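Local coordinates for protein glutamate racemase (Bacillus anthracis, PDB 2DWU) that belongs to the Asp/Glu/hydantoin racemase family and has an alpha/beta fold with two parallel beta sheets, modelled here with D-glutamic acid and a potassium ion, at residues B[174-178]-B[179-183]; B[163-166]-B[167-171]; B[56-59]-B[60-64]. One frame throughout, in Å; residues are numbered along the deposited sequence.

Contact 1 of 3, residues B[174-178]-B[179-183]; sequences LPLTK and EDIDT. With GOL (glycerol), chain I.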
loop_
_atom_site.group_PDB
_atom_site.type_symbol
_atom_site.label_atom_id
_atom_site.label_comp_id
_atom_site.label_asym_id
_atom_site.label_seq_id
_atom_site.Cartn_x
_atom_site.Cartn_y
_atom_site.Cartn_z
ATOM N N LEU B 174 -12.371 -6.661 24.971
ATOM C CA LEU B 174 -13.272 -7.772 25.287
ATOM C C LEU B 174 -14.355 -7.963 24.205
ATOM O O LEU B 174 -14.570 -9.080 23.728
ATOM C CB LEU B 174 -13.918 -7.552 26.658
ATOM C CG LEU B 174 -14.498 -8.746 27.437
ATOM C CD1 LEU B 174 -15.837 -8.332 27.990
ATOM C CD2 LEU B 174 -14.627 -9.987 26.582
ATOM N N PRO B 175 -15.029 -6.884 23.773
ATOM C CA PRO B 175 -16.053 -7.102 22.741
ATOM C C PRO B 175 -15.525 -7.750 21.456
ATOM O O PRO B 175 -16.235 -8.553 20.828
ATOM C CB PRO B 175 -16.600 -5.703 22.496
ATOM C CG PRO B 175 -16.451 -5.043 23.861
ATOM C CD PRO B 175 -15.047 -5.486 24.244
ATOM N N LEU B 176 -14.293 -7.422 21.055
ATOM C CA LEU B 176 -13.742 -8.006 19.839
ATOM C C LEU B 176 -13.259 -9.425 20.011
ATOM O O LEU B 176 -13.168 -10.152 19.019
ATOM C CB LEU B 176 -12.590 -7.160 19.260
ATOM C CG LEU B 176 -13.014 -5.953 18.423
ATOM C CD1 LEU B 176 -11.776 -5.213 17.970
ATOM C CD2 LEU B 176 -13.857 -6.390 17.213
ATOM N N THR B 177 -12.922 -9.828 21.241
ATOM C CA THR B 177 -12.451 -11.196 21.462
ATOM C C THR B 177 -13.619 -12.149 21.229
ATOM O O THR B 177 -13.412 -13.339 20.996
ATOM C CB THR B 177 -11.934 -11.441 22.897
ATOM O OG1 THR B 177 -13.010 -11.282 23.827
ATOM C CG2 THR B 177 -10.776 -10.477 23.234
ATOM N N LYS B 178 -14.837 -11.610 21.270
ATOM C CA LYS B 178 -16.042 -12.426 21.082
ATOM C C LYS B 178 -16.427 -12.524 19.625
ATOM O O LYS B 178 -17.295 -13.322 19.252
ATOM C CB LYS B 178 -17.232 -11.811 21.821
ATOM C CG LYS B 178 -17.072 -11.774 23.329
ATOM C CD LYS B 178 -18.253 -11.076 23.947
ATOM C CE LYS B 178 -18.083 -10.996 25.458
ATOM N NZ LYS B 178 -19.166 -10.178 26.069
ATOM N N GLU B 179 -15.802 -11.692 18.797
ATOM C CA GLU B 179 -16.140 -11.673 17.381
ATOM C C GLU B 179 -15.137 -12.432 16.533
ATOM O O GLU B 179 -13.976 -12.594 16.890
ATOM C CB GLU B 179 -16.216 -10.223 16.906
ATOM C CG GLU B 179 -17.213 -9.367 17.692
ATOM C CD GLU B 179 -18.664 -9.731 17.438
ATOM O OE1 GLU B 179 -19.545 -9.163 18.128
ATOM O OE2 GLU B 179 -18.931 -10.577 16.550
ATOM N N ASP B 180 -15.617 -12.908 15.392
ATOM C CA ASP B 180 -14.786 -13.623 14.462
ATOM C C ASP B 180 -14.161 -12.602 13.498
ATOM O O ASP B 180 -14.839 -12.071 12.608
ATOM C CB ASP B 180 -15.666 -14.618 13.698
ATOM C CG ASP B 180 -14.903 -15.449 12.690
ATOM O OD1 ASP B 180 -13.654 -15.366 12.610
ATOM O OD2 ASP B 180 -15.577 -16.225 11.963
ATOM N N ILE B 181 -12.896 -12.267 13.741
ATOM C CA ILE B 181 -12.158 -11.364 12.840
ATOM C C ILE B 181 -10.767 -11.937 12.622
ATOM O O ILE B 181 -10.283 -12.717 13.440
ATOM C CB ILE B 181 -11.974 -9.932 13.440
ATOM C CG1 ILE B 181 -11.184 -9.993 14.757
ATOM C CG2 ILE B 181 -13.307 -9.266 13.627
ATOM C CD1 ILE B 181 -10.756 -8.581 15.218
ATOM N N ASP B 182 -10.117 -11.589 11.515
ATOM C CA ASP B 182 -8.748 -12.035 11.319
ATOM C C ASP B 182 -7.839 -10.832 11.051
ATOM O O ASP B 182 -6.655 -10.993 10.795
ATOM C CB ASP B 182 -8.628 -13.079 10.179
ATOM C CG ASP B 182 -8.914 -12.511 8.789
ATOM O OD1 ASP B 182 -9.239 -11.311 8.645
ATOM O OD2 ASP B 182 -8.806 -13.313 7.824
ATOM N N THR B 183 -8.414 -9.635 11.145
ATOM C CA THR B 183 -7.691 -8.388 10.884
ATOM C C THR B 183 -8.226 -7.307 11.832
ATOM O O THR B 183 -9.420 -7.264 12.087
ATOM C CB THR B 183 -7.958 -7.965 9.407
ATOM O OG1 THR B 183 -7.521 -9.019 8.529
ATOM C CG2 THR B 183 -7.218 -6.656 9.060
HETATM C C1 GOL I . -18.800 -13.298 15.041
HETATM O O1 GOL I . -19.103 -13.551 16.418
HETATM C C2 GOL I . -19.846 -13.998 14.168
HETATM O O2 GOL I . -21.157 -13.504 14.476
HETATM C C3 GOL I . -19.538 -13.741 12.706
HETATM O O3 GOL I . -20.512 -14.381 11.903
HETATM O O HOH W 1 -18.918 -8.095 20.593
#
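The carboxylate of Glu-179 turns back along the end of helix 162-177 toward Pro-175, and its two oxygens have different partners. OE1 accepts a hydrogen from a water that also donates to Pro-175 O, so this water joins the side chain to the last helical turn. OE2 lies 3.0 Å from O1 of a glycerol, probably left from the crystallisation liquor; that bond is weak, and Lys-178 O, farther off, competes for the same proton. This is the helix-to-strand link of a beta-alpha-beta crossover, in which the chain leaves a weakly bonded, kinked helix end through a type I turn and runs on to strand 183-187. The turn is closed by Glu-179 N donating to Leu-176 O at 3.1 Å. Its donor stands above the carbonyl plane, with a C=O...N angle of 107°, far from the line of the C=O bond. CG of Glu-179 is set beside its own backbone N (chi1 -57°), which lays it 3.4 Å from Pro-175 O, and the bend at chi2 then carries the carboxylate to the bridging water. Within the helix end, Thr-177 OG1 donates to Leu-174 O, in the carbonyl plane and on a lone pair, at 2.7 Å. On the buried side, Leu-176 and Ile-181 meet through their terminal methyls, and both also touch His-144 of strand 142-147. Asp-180 points away from the helix and forms a salt bridge with Lys-113, whereas Asp-182 accepts from the backbone N of both Lys-112 and Lys-113. Where the strand begins, Thr-183 OG1 donates to Asp-182 OD1 at 2.9 Å, arriving from above the carboxylate plane.

Contact 2 of 3, residues B[163-166]-B[167-171]; sequences AYVT and QQVKQ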
loop_
_atom_site.group_PDB
_atom_site.type_symbol
_atom_site.label_atom_id
_atom_site.label_comp_id
_atom_site.label_asym_id
_atom_site.label_seq_id
_atom_site.Cartn_x
_atom_site.Cartn_y
_atom_site.Cartn_z
ATOM N N ALA B 163 0.706 -2.902 34.400
ATOM C CA ALA B 163 -0.434 -3.658 34.899
ATOM C C ALA B 163 -1.727 -2.937 34.514
ATOM O O ALA B 163 -2.715 -3.569 34.127
ATOM C CB ALA B 163 -0.354 -3.803 36.422
ATOM N N TYR B 164 -1.709 -1.610 34.626
ATOM C CA TYR B 164 -2.883 -0.813 34.313
ATOM C C TYR B 164 -3.155 -0.857 32.816
ATOM O O TYR B 164 -4.313 -0.956 32.386
ATOM C CB TYR B 164 -2.664 0.645 34.753
ATOM C CG TYR B 164 -3.905 1.493 34.617
ATOM C CD1 TYR B 164 -4.004 2.475 33.628
ATOM C CD2 TYR B 164 -5.006 1.260 35.434
ATOM C CE1 TYR B 164 -5.193 3.204 33.454
ATOM C CE2 TYR B 164 -6.191 1.971 35.268
ATOM C CZ TYR B 164 -6.273 2.939 34.276
ATOM O OH TYR B 164 -7.457 3.612 34.107
ATOM N N VAL B 165 -2.092 -0.780 32.025
ATOM C CA VAL B 165 -2.254 -0.793 30.570
ATOM C C VAL B 165 -2.845 -2.146 30.158
ATOM O O VAL B 165 -3.795 -2.213 29.379
ATOM C CB VAL B 165 -0.901 -0.547 29.841
ATOM C CG1 VAL B 165 -1.111 -0.596 28.311
ATOM C CG2 VAL B 165 -0.329 0.846 30.227
ATOM N N THR B 166 -2.314 -3.227 30.715
ATOM C CA THR B 166 -2.835 -4.541 30.373
ATOM C C THR B 166 -4.321 -4.668 30.707
ATOM O O THR B 166 -5.080 -5.219 29.921
ATOM C CB THR B 166 -2.073 -5.653 31.099
ATOM O OG1 THR B 166 -0.700 -5.635 30.694
ATOM C CG2 THR B 166 -2.666 -7.016 30.758
ATOM N N GLN B 167 -4.740 -4.157 31.867
ATOM C CA GLN B 167 -6.133 -4.240 32.254
ATOM C C GLN B 167 -7.030 -3.411 31.357
ATOM O O GLN B 167 -8.140 -3.839 31.006
ATOM C CB GLN B 167 -6.325 -3.783 33.704
ATOM C CG GLN B 167 -7.533 -4.439 34.348
ATOM C CD GLN B 167 -7.342 -5.952 34.519
ATOM O OE1 GLN B 167 -6.425 -6.392 35.216
ATOM N NE2 GLN B 167 -8.199 -6.747 33.884
ATOM N N GLN B 168 -6.549 -2.226 30.982
ATOM C CA GLN B 168 -7.339 -1.339 30.134
ATOM C C GLN B 168 -7.454 -1.890 28.720
ATOM O O GLN B 168 -8.507 -1.767 28.104
ATOM C CB GLN B 168 -6.751 0.082 30.121
ATOM C CG GLN B 168 -6.986 0.846 31.447
ATOM C CD GLN B 168 -8.421 0.771 31.926
ATOM O OE1 GLN B 168 -9.339 1.168 31.216
ATOM N NE2 GLN B 168 -8.625 0.258 33.131
ATOM N N VAL B 169 -6.382 -2.496 28.221
ATOM C CA VAL B 169 -6.425 -3.087 26.883
ATOM C C VAL B 169 -7.362 -4.309 26.915
ATOM O O VAL B 169 -8.155 -4.525 25.979
ATOM C CB VAL B 169 -5.012 -3.483 26.399
ATOM C CG1 VAL B 169 -5.101 -4.353 25.118
ATOM C CG2 VAL B 169 -4.204 -2.206 26.096
ATOM N N LYS B 170 -7.300 -5.089 28.003
ATOM C CA LYS B 170 -8.173 -6.259 28.135
ATOM C C LYS B 170 -9.644 -5.842 28.101
ATOM O O LYS B 170 -10.475 -6.430 27.381
ATOM C CB LYS B 170 -7.872 -7.018 29.445
ATOM C CG LYS B 170 -8.789 -8.222 29.667
ATOM C CD LYS B 170 -8.370 -9.047 30.871
ATOM C CE LYS B 170 -6.970 -9.608 30.672
ATOM N NZ LYS B 170 -6.895 -10.588 29.535
ATOM N N GLN B 171 -9.970 -4.809 28.870
ATOM C CA GLN B 171 -11.327 -4.314 28.945
ATOM C C GLN B 171 -11.806 -3.721 27.628
ATOM O O GLN B 171 -12.953 -3.918 27.216
ATOM C CB GLN B 171 -11.436 -3.249 30.038
ATOM C CG GLN B 171 -11.401 -3.798 31.446
ATOM C CD GLN B 171 -11.539 -2.708 32.491
ATOM O OE1 GLN B 171 -11.952 -1.580 32.185
ATOM N NE2 GLN B 171 -11.209 -3.037 33.734
HETATM O O HOH W 2 -3.432 -6.199 34.863
#
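Tyr-164 and Gln-168, one helical turn apart on helix 162-177, pack with the glutamine laid over one face of the phenol ring. The methylene CG does the touching: it sits 3.8 Å from the ring centroid and 23° off the ring normal, a CH-pi contact displaced toward the rim. Beyond it the chain folds at chi2, which brings the amide back across the outer end of the ring, where NE2 is 3.7 Å from CE2 of Tyr-164. Ring and amide planes are only 24° apart, so the amide lies over the ring, roughly parallel to it. Tyr-164 meets it because its ring extends along the helix, with CG anti to the backbone N (chi1 -173°). Arg-158 adds a cation-pi contact to the same ring, and Val-154 of helix 151-157 touches both side chains.

Val-165 and Val-169 are arranged differently. They stand side by side and point the same way, CG1 of the first 4.1 Å from CG2 of the second, forming an apolar ridge against Tyr-197 of helix 195-202. On the exposed side, Gln-167 is bent so that OE1 takes a hydrogen from a water that also donates to Ala-163 O. That carbonyl already accepts from Gln-167 N at 3.1 Å, one of four successive i to i+4 bonds that span the two segments. Thr-166 OG1 is bonded to Thr-162 O, and Lys-170 NZ forms a salt bridge with Glu-201. The helix is thus amphipathic: valines fasten it to its neighbour, while on its polar flank water and a backbone carbonyl satisfy side chains within the helix and Lys-170 reaches outside it to Glu-201.

Contact 3 of 3, residues B[56-59]-B[60-64]; sequences SFVF and EMVEF
Ser-56 O and Glu-60 N form the first of four consecutive i to i+4 hydrogen bonds that join the two halves of this piece of helix 51-65. Phe-57 O takes Met-61 N, Val-58 O takes Val-62 N at 2.9 Å, and Phe-59 O takes Glu-63 N at 3.1 Å. The Val-62 donor lies in the plane of its carbonyl; the other three are tilted from theirs. Phe-59 O has a second donor, a water that also lies close to the Glu-63 carboxylate, although the distance to OE2 is too short to be trusted. Ser-56 OG is hydrogen-bonded to Glu-53 O, about one turn back.

The Glu-60 chain passes close to the turn before it. With CG beside its own backbone N (chi1 -65°), that methylene comes within 3.1 Å of Ser-56 O, and the extended chain beyond carries OE1 to a salt bridge with Arg-43. The same arginine makes a cation-pi contact with Phe-57, so one guanidinium serves two residues on this side of the helix.

On the inner side, Val-58 is the centre of an apolar group: its CG2 is 4.3 Å from Met-61 CE, and its CG1 is 4.4 Å from Val-62 CG2. All three residues rest on Leu-13 of strand 9-14, which the helix crosses in the beta-alpha-beta connection from strand 35-39 to strand 70-75. Met-61 also touches Tyr-46 of the D-glutamic acid pocket, its side chain about 9 Å from the ligand. The buried face therefore relies on apolar contact, the peptide groups joining the two segments being paired within the helix, while the charge of Glu-60 is probably balanced by Arg-43.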
loop_
_atom_site.group_PDB
_atom_site.type_symbol
_atom_site.label_atom_id
_atom_site.label_comp_id
_atom_site.label_asym_id
_atom_site.label_seq_id
_atom_site.Cartn_x
_atom_site.Cartn_y
_atom_site.Cartn_z
ATOM N N SER B 56 -14.405 22.640 12.717
ATOM C CA SER B 56 -13.949 24.027 12.835
ATOM C C SER B 56 -12.489 24.087 13.275
ATOM O O SER B 56 -11.720 24.893 12.752
ATOM C CB SER B 56 -14.835 24.824 13.804
ATOM O OG SER B 56 -14.663 24.423 15.150
ATOM N N PHE B 57 -12.102 23.238 14.227
ATOM C CA PHE B 57 -10.710 23.212 14.687
ATOM C C PHE B 57 -9.739 22.766 13.589
ATOM O O PHE B 57 -8.602 23.254 13.510
ATOM C CB PHE B 57 -10.519 22.247 15.869
ATOM C CG PHE B 57 -11.309 22.598 17.099
ATOM C CD1 PHE B 57 -11.916 23.840 17.246
ATOM C CD2 PHE B 57 -11.382 21.682 18.149
ATOM C CE1 PHE B 57 -12.588 24.171 18.433
ATOM C CE2 PHE B 57 -12.050 22.006 19.341
ATOM C CZ PHE B 57 -12.649 23.258 19.471
ATOM N N VAL B 58 -10.154 21.786 12.792
ATOM C CA VAL B 58 -9.305 21.286 11.720
ATOM C C VAL B 58 -9.112 22.384 10.676
ATOM O O VAL B 58 -8.001 22.591 10.183
ATOM C CB VAL B 58 -9.925 20.033 11.080
ATOM C CG1 VAL B 58 -9.200 19.687 9.769
ATOM C CG2 VAL B 58 -9.822 18.847 12.083
ATOM N N PHE B 59 -10.179 23.099 10.347
ATOM C CA PHE B 59 -10.015 24.169 9.375
ATOM C C PHE B 59 -9.119 25.289 9.892
ATOM O O PHE B 59 -8.456 25.965 9.098
ATOM C CB PHE B 59 -11.372 24.688 8.902
ATOM C CG PHE B 59 -11.907 23.922 7.722
ATOM C CD1 PHE B 59 -12.829 22.888 7.896
ATOM C CD2 PHE B 59 -11.417 24.168 6.439
ATOM C CE1 PHE B 59 -13.251 22.109 6.823
ATOM C CE2 PHE B 59 -11.830 23.394 5.355
ATOM C CZ PHE B 59 -12.750 22.357 5.544
ATOM N N GLU B 60 -9.092 25.499 11.206
ATOM C CA GLU B 60 -8.196 26.495 11.794
ATOM C C GLU B 60 -6.745 26.006 11.612
ATOM O O GLU B 60 -5.854 26.792 11.335
ATOM C CB GLU B 60 -8.480 26.690 13.290
ATOM C CG GLU B 60 -9.840 27.282 13.572
ATOM C CD GLU B 60 -10.006 27.731 15.009
ATOM O OE1 GLU B 60 -9.201 27.318 15.882
ATOM O OE2 GLU B 60 -10.959 28.504 15.276
ATOM N N MET B 61 -6.502 24.706 11.763
ATOM C CA MET B 61 -5.146 24.199 11.566
ATOM C C MET B 61 -4.755 24.292 10.094
ATOM O O MET B 61 -3.593 24.538 9.777
ATOM C CB MET B 61 -5.005 22.737 12.046
ATOM C CG MET B 61 -4.945 22.608 13.556
ATOM S SD MET B 61 -4.534 20.969 14.136
ATOM C CE MET B 61 -6.137 20.111 13.998
ATOM N N VAL B 62 -5.710 24.078 9.195
ATOM C CA VAL B 62 -5.401 24.167 7.765
ATOM C C VAL B 62 -4.998 25.608 7.420
ATOM O O VAL B 62 -4.088 25.822 6.621
ATOM C CB VAL B 62 -6.599 23.736 6.887
ATOM C CG1 VAL B 62 -6.333 24.071 5.404
ATOM C CG2 VAL B 62 -6.823 22.233 7.042
ATOM N N GLU B 63 -5.661 26.585 8.036
ATOM C CA GLU B 63 -5.330 27.986 7.783
ATOM C C GLU B 63 -3.902 28.263 8.205
ATOM O O GLU B 63 -3.193 29.032 7.548
ATOM C CB GLU B 63 -6.286 28.928 8.533
ATOM C CG GLU B 63 -7.626 29.079 7.839
ATOM C CD GLU B 63 -7.477 29.464 6.370
ATOM O OE1 GLU B 63 -6.924 30.554 6.096
ATOM O OE2 GLU B 63 -7.903 28.676 5.493
ATOM N N PHE B 64 -3.474 27.641 9.303
ATOM C CA PHE B 64 -2.113 27.800 9.766
ATOM C C PHE B 64 -1.144 27.180 8.761
ATOM O O PHE B 64 -0.129 27.788 8.395
ATOM C CB PHE B 64 -1.915 27.117 11.126
ATOM C CG PHE B 64 -0.470 27.019 11.538
ATOM C CD1 PHE B 64 0.221 28.137 11.986
ATOM C CD2 PHE B 64 0.219 25.813 11.415
ATOM C CE1 PHE B 64 1.582 28.060 12.304
ATOM C CE2 PHE B 64 1.573 25.725 11.730
ATOM C CZ PHE B 64 2.259 26.855 12.176
HETATM O O HOH W 3 -9.159 26.762 6.358
#

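Overall arrangement
From the N terminus, contact 3 comes first, in helix 51-65 packed on the six-stranded parallel sheet. About a hundred residues later, contact 2 lies in the first half of helix 162-177, and contact 1 follows at once where that helix ends and the chain enters strand 183-187 of the four-stranded sheet. The three run in series, without nesting or crossing, and each closes only local turns. Contacts 1 and 2 share one helix, their centres about 17 Å apart, whereas contact 3 lies on the opposite side of the chain's centre, its nearest atoms about 24 Å from contact 2. Each sheet thus has a crossover helix represented.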